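Local coordinates for GphF Dehydratase 1 (Archangium violaceum, PDB 6MBF), which probably dehydrates a beta-hydroxyacyl intermediate of gephyronic acid biosynthesis and shifts the resulting olefin, as a dehydratase domain of a polyketide synthase, at residues A[141-151]-A[169-180]; A[241-249]-A[260-269]. One frame throughout, in Å; residues are numbered along the deposited sequence. Where two conformers were deposited one is given.

Interaction 1: residues A[141-151]-A[169-180]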
# COMPACT_ATOMS: atom_id res chain seq x y z
N LEU A 141 -7.61 -7.17 18.75
CA LEU A 141 -6.38 -6.46 19.04
C LEU A 141 -5.80 -6.97 20.35
O LEU A 141 -6.50 -6.93 21.38
CB LEU A 141 -6.64 -4.96 19.12
CG LEU A 141 -5.40 -4.09 19.32
CD1 LEU A 141 -4.58 -4.00 18.04
CD2 LEU A 141 -5.78 -2.70 19.83
N PRO A 142 -4.57 -7.48 20.37
CA PRO A 142 -4.01 -8.02 21.61
C PRO A 142 -3.68 -6.93 22.61
O PRO A 142 -3.51 -5.76 22.27
CB PRO A 142 -2.74 -8.75 21.14
CG PRO A 142 -2.40 -8.12 19.86
CD PRO A 142 -3.68 -7.69 19.21
N ARG A 143 -3.61 -7.33 23.88
CA ARG A 143 -3.11 -6.45 24.93
C ARG A 143 -1.63 -6.77 25.05
O ARG A 143 -1.22 -7.64 25.82
CB ARG A 143 -3.88 -6.68 26.23
CG ARG A 143 -5.25 -7.36 26.03
CD ARG A 143 -6.26 -7.03 27.15
NE ARG A 143 -5.62 -7.14 28.45
CZ ARG A 143 -6.26 -7.15 29.62
NH1 ARG A 143 -7.59 -7.04 29.70
NH2 ARG A 143 -5.55 -7.27 30.74
N LEU A 144 -0.82 -6.08 24.25
CA LEU A 144 0.57 -6.45 24.06
C LEU A 144 1.43 -6.10 25.27
O LEU A 144 2.39 -6.83 25.57
CB LEU A 144 1.13 -5.76 22.81
CG LEU A 144 2.25 -6.50 22.08
CD1 LEU A 144 1.75 -7.85 21.59
CD2 LEU A 144 2.73 -5.65 20.92
N ASP A 145 1.12 -5.01 25.96
CA ASP A 145 1.96 -4.50 27.04
C ASP A 145 3.41 -4.36 26.55
O ASP A 145 4.35 -4.92 27.12
CB ASP A 145 1.87 -5.40 28.28
CG ASP A 145 2.58 -4.81 29.48
OD1 ASP A 145 2.78 -3.58 29.52
OD2 ASP A 145 2.95 -5.59 30.39
N GLY A 146 3.57 -3.64 25.45
CA GLY A 146 4.84 -3.58 24.77
C GLY A 146 5.73 -2.47 25.27
O GLY A 146 5.37 -1.69 26.16
N GLU A 147 6.91 -2.41 24.69
CA GLU A 147 7.86 -1.33 24.92
C GLU A 147 7.67 -0.28 23.85
O GLU A 147 7.61 -0.60 22.66
CB GLU A 147 9.28 -1.88 24.90
CG GLU A 147 10.38 -0.84 25.01
CD GLU A 147 11.74 -1.41 24.66
OE1 GLU A 147 12.29 -1.06 23.59
OE2 GLU A 147 12.25 -2.24 25.45
N ALA A 148 7.56 0.98 24.26
CA ALA A 148 7.33 2.06 23.30
C ALA A 148 8.50 2.18 22.33
O ALA A 148 9.67 2.11 22.72
CB ALA A 148 7.11 3.38 24.03
N VAL A 149 8.17 2.34 21.05
CA VAL A 149 9.16 2.66 20.02
C VAL A 149 9.22 4.18 19.88
O VAL A 149 8.18 4.84 19.72
CB VAL A 149 8.82 2.00 18.68
CG1 VAL A 149 9.80 2.44 17.61
CG2 VAL A 149 8.81 0.47 18.81
N GLU A 150 10.42 4.73 19.96
CA GLU A 150 10.60 6.18 19.86
C GLU A 150 10.47 6.57 18.39
O GLU A 150 11.36 6.30 17.58
CB GLU A 150 11.95 6.59 20.43
CG GLU A 150 11.99 8.01 21.02
CD GLU A 150 11.90 9.09 19.95
OE1 GLU A 150 10.79 9.60 19.70
OE2 GLU A 150 12.95 9.43 19.37
N LEU A 151 9.34 7.20 18.04
CA LEU A 151 9.02 7.41 16.63
C LEU A 151 9.73 8.61 16.02
O LEU A 151 9.96 8.62 14.81
CB LEU A 151 7.51 7.56 16.46
CG LEU A 151 6.71 6.26 16.63
CD1 LEU A 151 5.22 6.57 16.64
CD2 LEU A 151 7.06 5.26 15.54
N ILE A 169 2.13 7.43 11.97
CA ILE A 169 2.12 6.60 13.18
C ILE A 169 2.15 7.52 14.39
O ILE A 169 3.07 8.33 14.54
CB ILE A 169 3.31 5.62 13.21
CG1 ILE A 169 3.50 4.92 11.86
CG2 ILE A 169 3.10 4.55 14.32
CD1 ILE A 169 4.80 4.13 11.80
N ARG A 170 1.14 7.41 15.24
CA ARG A 170 1.10 8.21 16.46
C ARG A 170 1.81 7.53 17.61
O ARG A 170 2.55 8.18 18.36
CB ARG A 170 -0.35 8.52 16.84
CG ARG A 170 -1.12 9.25 15.75
CD ARG A 170 -0.27 10.35 15.15
NE ARG A 170 -0.80 10.83 13.88
CZ ARG A 170 -0.05 11.28 12.88
NH1 ARG A 170 -0.61 11.69 11.76
NH2 ARG A 170 1.27 11.29 13.01
N HIS A 171 1.61 6.22 17.76
CA HIS A 171 2.18 5.45 18.85
C HIS A 171 2.52 4.07 18.33
O HIS A 171 1.83 3.55 17.45
CB HIS A 171 1.22 5.37 20.04
CG HIS A 171 1.65 4.40 21.11
ND1 HIS A 171 2.57 4.72 22.08
CD2 HIS A 171 1.27 3.12 21.35
CE1 HIS A 171 2.75 3.68 22.88
NE2 HIS A 171 1.97 2.70 22.46
N LEU A 172 3.58 3.47 18.87
CA LEU A 172 3.98 2.13 18.46
C LEU A 172 4.65 1.47 19.65
O LEU A 172 5.53 2.08 20.27
CB LEU A 172 4.92 2.17 17.25
CG LEU A 172 5.38 0.81 16.69
CD1 LEU A 172 4.20 -0.01 16.13
CD2 LEU A 172 6.45 0.98 15.63
N GLU A 173 4.23 0.25 19.98
CA GLU A 173 4.88 -0.51 21.04
C GLU A 173 5.16 -1.92 20.55
O GLU A 173 4.37 -2.49 19.79
CB GLU A 173 4.04 -0.55 22.31
CG GLU A 173 2.72 -1.28 22.19
CD GLU A 173 1.92 -1.21 23.47
OE1 GLU A 173 1.53 -0.09 23.86
OE2 GLU A 173 1.70 -2.27 24.10
N ARG A 174 6.28 -2.48 20.97
CA ARG A 174 6.70 -3.77 20.46
C ARG A 174 6.94 -4.76 21.60
O ARG A 174 7.19 -4.39 22.75
CB ARG A 174 7.97 -3.66 19.61
CG ARG A 174 9.22 -3.24 20.38
CD ARG A 174 10.46 -3.33 19.47
NE ARG A 174 10.62 -4.66 18.89
CZ ARG A 174 11.41 -4.93 17.85
NH1 ARG A 174 12.11 -3.96 17.28
NH2 ARG A 174 11.50 -6.17 17.39
N ARG A 175 6.83 -6.04 21.24
CA ARG A 175 7.17 -7.13 22.15
C ARG A 175 7.58 -8.31 21.28
O ARG A 175 6.76 -8.82 20.51
CB ARG A 175 5.98 -7.50 23.04
CG ARG A 175 6.14 -8.83 23.75
CD ARG A 175 6.77 -8.67 25.12
NE ARG A 175 5.92 -7.92 26.04
CZ ARG A 175 6.11 -7.86 27.35
NH1 ARG A 175 7.12 -8.52 27.91
NH2 ARG A 175 5.29 -7.16 28.12
N GLY A 176 8.84 -8.73 21.38
CA GLY A 176 9.34 -9.69 20.41
C GLY A 176 9.23 -9.15 18.99
O GLY A 176 9.60 -8.00 18.71
N ARG A 177 8.73 -9.98 18.08
CA ARG A 177 8.53 -9.60 16.69
C ARG A 177 7.11 -9.10 16.41
O ARG A 177 6.70 -9.05 15.25
CB ARG A 177 8.84 -10.77 15.75
CG ARG A 177 10.26 -11.29 15.79
CD ARG A 177 10.52 -12.20 14.60
NE ARG A 177 9.69 -13.40 14.62
CZ ARG A 177 10.00 -14.51 15.29
NH1 ARG A 177 11.13 -14.57 15.99
NH2 ARG A 177 9.19 -15.56 15.25
N GLU A 178 6.37 -8.74 17.46
CA GLU A 178 5.02 -8.22 17.32
C GLU A 178 4.96 -6.78 17.79
O GLU A 178 5.78 -6.31 18.58
CB GLU A 178 4.02 -9.07 18.12
CG GLU A 178 3.96 -10.51 17.64
CD GLU A 178 2.81 -11.29 18.25
OE1 GLU A 178 1.83 -10.66 18.72
OE2 GLU A 178 2.88 -12.54 18.25
N ALA A 179 3.97 -6.06 17.27
CA ALA A 179 3.79 -4.67 17.65
C ALA A 179 2.33 -4.29 17.50
O ALA A 179 1.58 -4.90 16.74
CB ALA A 179 4.66 -3.73 16.82
N ILE A 180 1.93 -3.25 18.24
CA ILE A 180 0.66 -2.58 18.02
C ILE A 180 0.95 -1.11 17.79
O ILE A 180 1.69 -0.48 18.56
CB ILE A 180 -0.32 -2.77 19.19
CG1 ILE A 180 -0.77 -4.23 19.24
CG2 ILE A 180 -1.52 -1.84 19.03
CD1 ILE A 180 -1.58 -4.51 20.44
O HOH W 1 5.44 5.25 20.19

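Interaction 2: residues A[241-249]-A[260-269]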
# COMPACT_ATOMS: atom_id res chain seq x y z
N GLU A 241 -8.35 6.11 10.66
CA GLU A 241 -7.66 5.92 11.93
C GLU A 241 -7.84 4.47 12.34
O GLU A 241 -8.97 3.96 12.35
CB GLU A 241 -8.22 6.87 12.99
CG GLU A 241 -7.49 6.81 14.33
CD GLU A 241 -7.99 7.85 15.32
OE1 GLU A 241 -9.03 8.50 15.04
OE2 GLU A 241 -7.36 8.00 16.38
N VAL A 242 -6.73 3.79 12.67
CA VAL A 242 -6.78 2.40 13.09
C VAL A 242 -5.74 2.16 14.18
O VAL A 242 -4.79 2.92 14.35
CB VAL A 242 -6.52 1.38 11.95
CG1 VAL A 242 -7.61 1.45 10.87
CG2 VAL A 242 -5.14 1.59 11.35
N ARG A 243 -5.95 1.07 14.91
CA ARG A 243 -4.88 0.41 15.63
C ARG A 243 -4.51 -0.84 14.84
O ARG A 243 -5.39 -1.56 14.37
CB ARG A 243 -5.29 0.05 17.06
CG ARG A 243 -5.53 1.28 17.94
CD ARG A 243 -5.67 0.84 19.39
NE ARG A 243 -5.84 1.98 20.30
CZ ARG A 243 -7.02 2.50 20.64
NH1 ARG A 243 -8.15 1.99 20.16
NH2 ARG A 243 -7.06 3.53 21.46
N VAL A 244 -3.22 -1.07 14.65
CA VAL A 244 -2.76 -2.15 13.80
C VAL A 244 -1.90 -3.09 14.63
O VAL A 244 -1.01 -2.65 15.36
CB VAL A 244 -1.99 -1.63 12.57
CG1 VAL A 244 -0.88 -0.66 12.98
CG2 VAL A 244 -1.45 -2.81 11.76
N HIS A 245 -2.19 -4.39 14.53
CA HIS A 245 -1.33 -5.41 15.09
C HIS A 245 -0.52 -6.03 13.96
O HIS A 245 -1.07 -6.36 12.91
CB HIS A 245 -2.16 -6.48 15.81
CG HIS A 245 -1.35 -7.60 16.36
ND1 HIS A 245 -1.68 -8.93 16.15
CD2 HIS A 245 -0.20 -7.61 17.08
CE1 HIS A 245 -0.78 -9.70 16.73
NE2 HIS A 245 0.13 -8.92 17.30
N LEU A 246 0.79 -6.15 14.16
CA LEU A 246 1.66 -6.74 13.14
C LEU A 246 2.50 -7.84 13.76
O LEU A 246 2.82 -7.81 14.95
CB LEU A 246 2.57 -5.68 12.49
CG LEU A 246 3.72 -5.13 13.34
CD1 LEU A 246 5.00 -5.98 13.20
CD2 LEU A 246 4.03 -3.72 12.95
N ARG A 247 2.84 -8.83 12.94
CA ARG A 247 3.72 -9.92 13.37
C ARG A 247 4.74 -10.21 12.27
O ARG A 247 4.37 -10.60 11.16
CB ARG A 247 2.92 -11.19 13.72
CG ARG A 247 3.82 -12.38 14.07
CD ARG A 247 3.03 -13.65 14.46
NE ARG A 247 2.21 -13.45 15.65
CZ ARG A 247 0.89 -13.63 15.71
NH1 ARG A 247 0.21 -14.00 14.63
NH2 ARG A 247 0.24 -13.43 16.85
N LEU A 248 6.01 -10.03 12.59
CA LEU A 248 7.08 -10.39 11.68
C LEU A 248 7.35 -11.89 11.77
O LEU A 248 7.37 -12.47 12.86
CB LEU A 248 8.35 -9.60 12.02
CG LEU A 248 8.45 -8.23 11.34
CD1 LEU A 248 9.36 -7.31 12.14
CD2 LEU A 248 8.97 -8.38 9.91
N HIS A 249 7.55 -12.52 10.61
CA HIS A 249 7.95 -13.91 10.57
C HIS A 249 9.39 -14.04 11.07
O HIS A 249 10.14 -13.06 11.07
CB HIS A 249 7.81 -14.46 9.15
CG HIS A 249 6.40 -14.58 8.68
ND1 HIS A 249 6.04 -15.38 7.62
CD2 HIS A 249 5.25 -14.03 9.14
CE1 HIS A 249 4.74 -15.30 7.43
NE2 HIS A 249 4.23 -14.49 8.34
N HIS A 260 12.08 -9.85 4.59
CA HIS A 260 11.23 -10.09 5.75
C HIS A 260 9.83 -10.38 5.25
O HIS A 260 9.47 -10.03 4.12
CB HIS A 260 11.19 -8.91 6.72
CG HIS A 260 12.39 -8.80 7.60
ND1 HIS A 260 12.55 -9.58 8.73
CD2 HIS A 260 13.47 -7.99 7.55
CE1 HIS A 260 13.68 -9.26 9.32
NE2 HIS A 260 14.27 -8.30 8.62
N THR A 261 9.03 -11.01 6.11
CA THR A 261 7.62 -11.25 5.85
C THR A 261 6.83 -10.85 7.09
O THR A 261 7.31 -11.03 8.22
CB THR A 261 7.35 -12.72 5.49
OG1 THR A 261 8.16 -13.09 4.36
CG2 THR A 261 5.88 -12.94 5.13
N ALA A 262 5.64 -10.27 6.90
CA ALA A 262 4.83 -9.84 8.03
C ALA A 262 3.35 -10.05 7.72
O ALA A 262 2.93 -9.98 6.56
CB ALA A 262 5.09 -8.37 8.38
N ASP A 263 2.58 -10.29 8.78
CA ASP A 263 1.13 -10.29 8.75
C ASP A 263 0.62 -9.10 9.56
O ASP A 263 1.25 -8.69 10.54
CB ASP A 263 0.56 -11.59 9.32
CG ASP A 263 1.16 -12.82 8.69
OD1 ASP A 263 1.19 -12.88 7.44
OD2 ASP A 263 1.61 -13.72 9.43
N LEU A 264 -0.51 -8.54 9.15
CA LEU A 264 -1.05 -7.37 9.83
C LEU A 264 -2.56 -7.48 9.93
O LEU A 264 -3.22 -8.07 9.08
CB LEU A 264 -0.69 -6.05 9.13
CG LEU A 264 0.79 -5.71 8.93
CD1 LEU A 264 1.31 -6.29 7.63
CD2 LEU A 264 0.95 -4.19 8.93
N ARG A 265 -3.10 -6.90 11.01
CA ARG A 265 -4.54 -6.80 11.23
C ARG A 265 -4.84 -5.37 11.65
O ARG A 265 -4.22 -4.86 12.59
CB ARG A 265 -5.01 -7.79 12.31
CG ARG A 265 -4.69 -9.25 11.99
CD ARG A 265 -5.41 -9.68 10.73
NE ARG A 265 -5.33 -11.12 10.48
CZ ARG A 265 -4.52 -11.69 9.59
NH1 ARG A 265 -3.69 -10.96 8.86
NH2 ARG A 265 -4.55 -13.01 9.43
N LEU A 266 -5.75 -4.72 10.92
CA LEU A 266 -6.13 -3.34 11.19
C LEU A 266 -7.50 -3.31 11.87
O LEU A 266 -8.44 -3.95 11.39
CB LEU A 266 -6.16 -2.52 9.90
CG LEU A 266 -4.84 -2.11 9.21
CD1 LEU A 266 -3.99 -3.30 8.79
CD2 LEU A 266 -5.16 -1.25 8.01
N PHE A 267 -7.61 -2.55 12.95
CA PHE A 267 -8.85 -2.44 13.72
C PHE A 267 -9.28 -0.99 13.83
O PHE A 267 -8.43 -0.09 13.92
CB PHE A 267 -8.68 -3.02 15.13
CG PHE A 267 -8.27 -4.46 15.15
CD1 PHE A 267 -9.22 -5.47 15.25
CD2 PHE A 267 -6.93 -4.80 15.07
CE1 PHE A 267 -8.84 -6.80 15.27
CE2 PHE A 267 -6.54 -6.13 15.09
CZ PHE A 267 -7.49 -7.13 15.18
N ASP A 268 -10.59 -0.74 13.83
CA ASP A 268 -11.01 0.63 14.11
C ASP A 268 -10.85 0.90 15.60
O ASP A 268 -10.43 0.04 16.38
CB ASP A 268 -12.43 0.88 13.59
CG ASP A 268 -13.51 0.07 14.32
OD1 ASP A 268 -13.31 -0.40 15.45
OD2 ASP A 268 -14.60 -0.07 13.72
N MET A 269 -11.15 2.14 16.01
CA MET A 269 -10.91 2.51 17.40
C MET A 269 -11.89 1.85 18.38
O MET A 269 -11.71 1.99 19.60
CB MET A 269 -10.94 4.03 17.54
CG MET A 269 -9.90 4.72 16.65
SD MET A 269 -8.21 4.10 16.90
CE MET A 269 -7.75 4.97 18.39
O HOH W 2 -8.62 -0.27 18.46
O HOH W 3 -10.47 3.77 21.41
O HOH W 4 0.72 -14.07 11.92
O HOH W 5 10.58 -11.72 8.66

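Interaction 1: residues A[141-151]-A[169-180]
The carboxylate of Glu173 reaches beyond its own strand to take the backbone N-H of Gly146: OE2 lies 2.7 Å from Gly146 N in a nearly straight bond (166° at the hydrogen), yet the donor comes from above the carboxylate plane, 52° out of it. With chi1 at 65°, CG is placed between the backbone N and carbonyl carbon of Glu173, and the extended remainder of the chain carries the carboxylate to the bend at Gly146. Its other oxygen, OE1, offers its anti lone pair to NE2 of His171, which donates within its ring plane, so both carboxylate oxygens are held and the group's rotation is limited. Gly146 CA lies 3.2 Å from Arg174 O. Next to this bend, Arg175 NH2 grips Asp145 O at 2.6 Å, although the bond is bent and tilted from the guanidinium plane; the salt bridge to Asp145 OD2 is long, at 3.6 Å. The segment 141-151 adds the short antiparallel strand 147-148 to the edge of the hairpin 169-184 in a hotdog-family domain. Glu147 and Arg174 form the hydrogen-bonded pair, and Val149 N continues the pairing to Leu172 O at 2.8 Å. Beyond it, water 1 bridges Val149 O and Leu172 N. Leu144 sends CD2 to Ala179 CA at 3.6 Å, while CB meets Ile180 CD1. Pro142 slides past Ile180 the opposite way, its CG 3.7 Å from CD1, and Leu141 CD1 touches Ile180 CG2. At the far end, Leu151 CD1 meets Ile169 CG2, and the Leu151 side chain crosses that of Leu172 at about a right angle, its CD2 meeting Leu172 CB.

Interaction 2: residues A[241-249]-A[260-269]
The imidazole of His249 carries the Thr261 methyl on one face, CG2 standing 3.6 Å from the ring centroid in a CH-pi contact, and Asp263 at its edge. There NE2 donates to Asp263 OD2 at 2.9 Å, within 8° of the ring plane but 43° out of the carboxylate plane. At the opposite end of the hairpin, Met269 CE lies over one face of the Arg243 guanidinium, 3.4 Å from CZ, while waters 2 and 3 sit at its edge and link NH1 to the carbonyls of Asp268 and Met269. Between these ends, strands 241-248 and 260-267 pair antiparallel, their axes 153° apart, with paired backbone bonds at Arg243-Phe267, His245-Arg265 and Arg247-Asp263. Val244, Leu246, Leu264 and Leu266 share the apolar face, where Val244 CG2 meets Leu266 CD1 at 3.9 Å; Leu246 packs against helix 200-214. Asp263 OD1 accepts from Ala279 N, and water 4 connects OD2 to NH1 of Arg247, whose NE is in a salt bridge with Glu178. With an alanine at His249, Asp263 OD2 would probably lose its ring donor and the Thr261 methyl the face it rests on. Fixed through both oxygens, the carboxylate is likely to favour its ionised form.

How the interactions relate
Interaction 1 and interaction 2, their centres about 10 Å apart, are joined through neighbouring antiparallel strands, 178-184 and 241-248. Glu178 links them by its side chain: OE2 makes a salt bridge with Arg247 NE at 2.8 Å, and OE1 a probable hydrogen bond with His245 NE2 at 2.8 Å. Backbone bonds between Ala179 and Leu246 continue the pairing, and Leu141 N packs against Phe267 CZ at 3.6 Å. Helix 200-214 covers both through Cys209 and Leu213, which meet Leu172, Ala179 and Leu246. The bound magnesium ion is about 14 Å from the Ile169 side chain and about 13 Å from that of Leu264, so these side chains lie well away from the metal site.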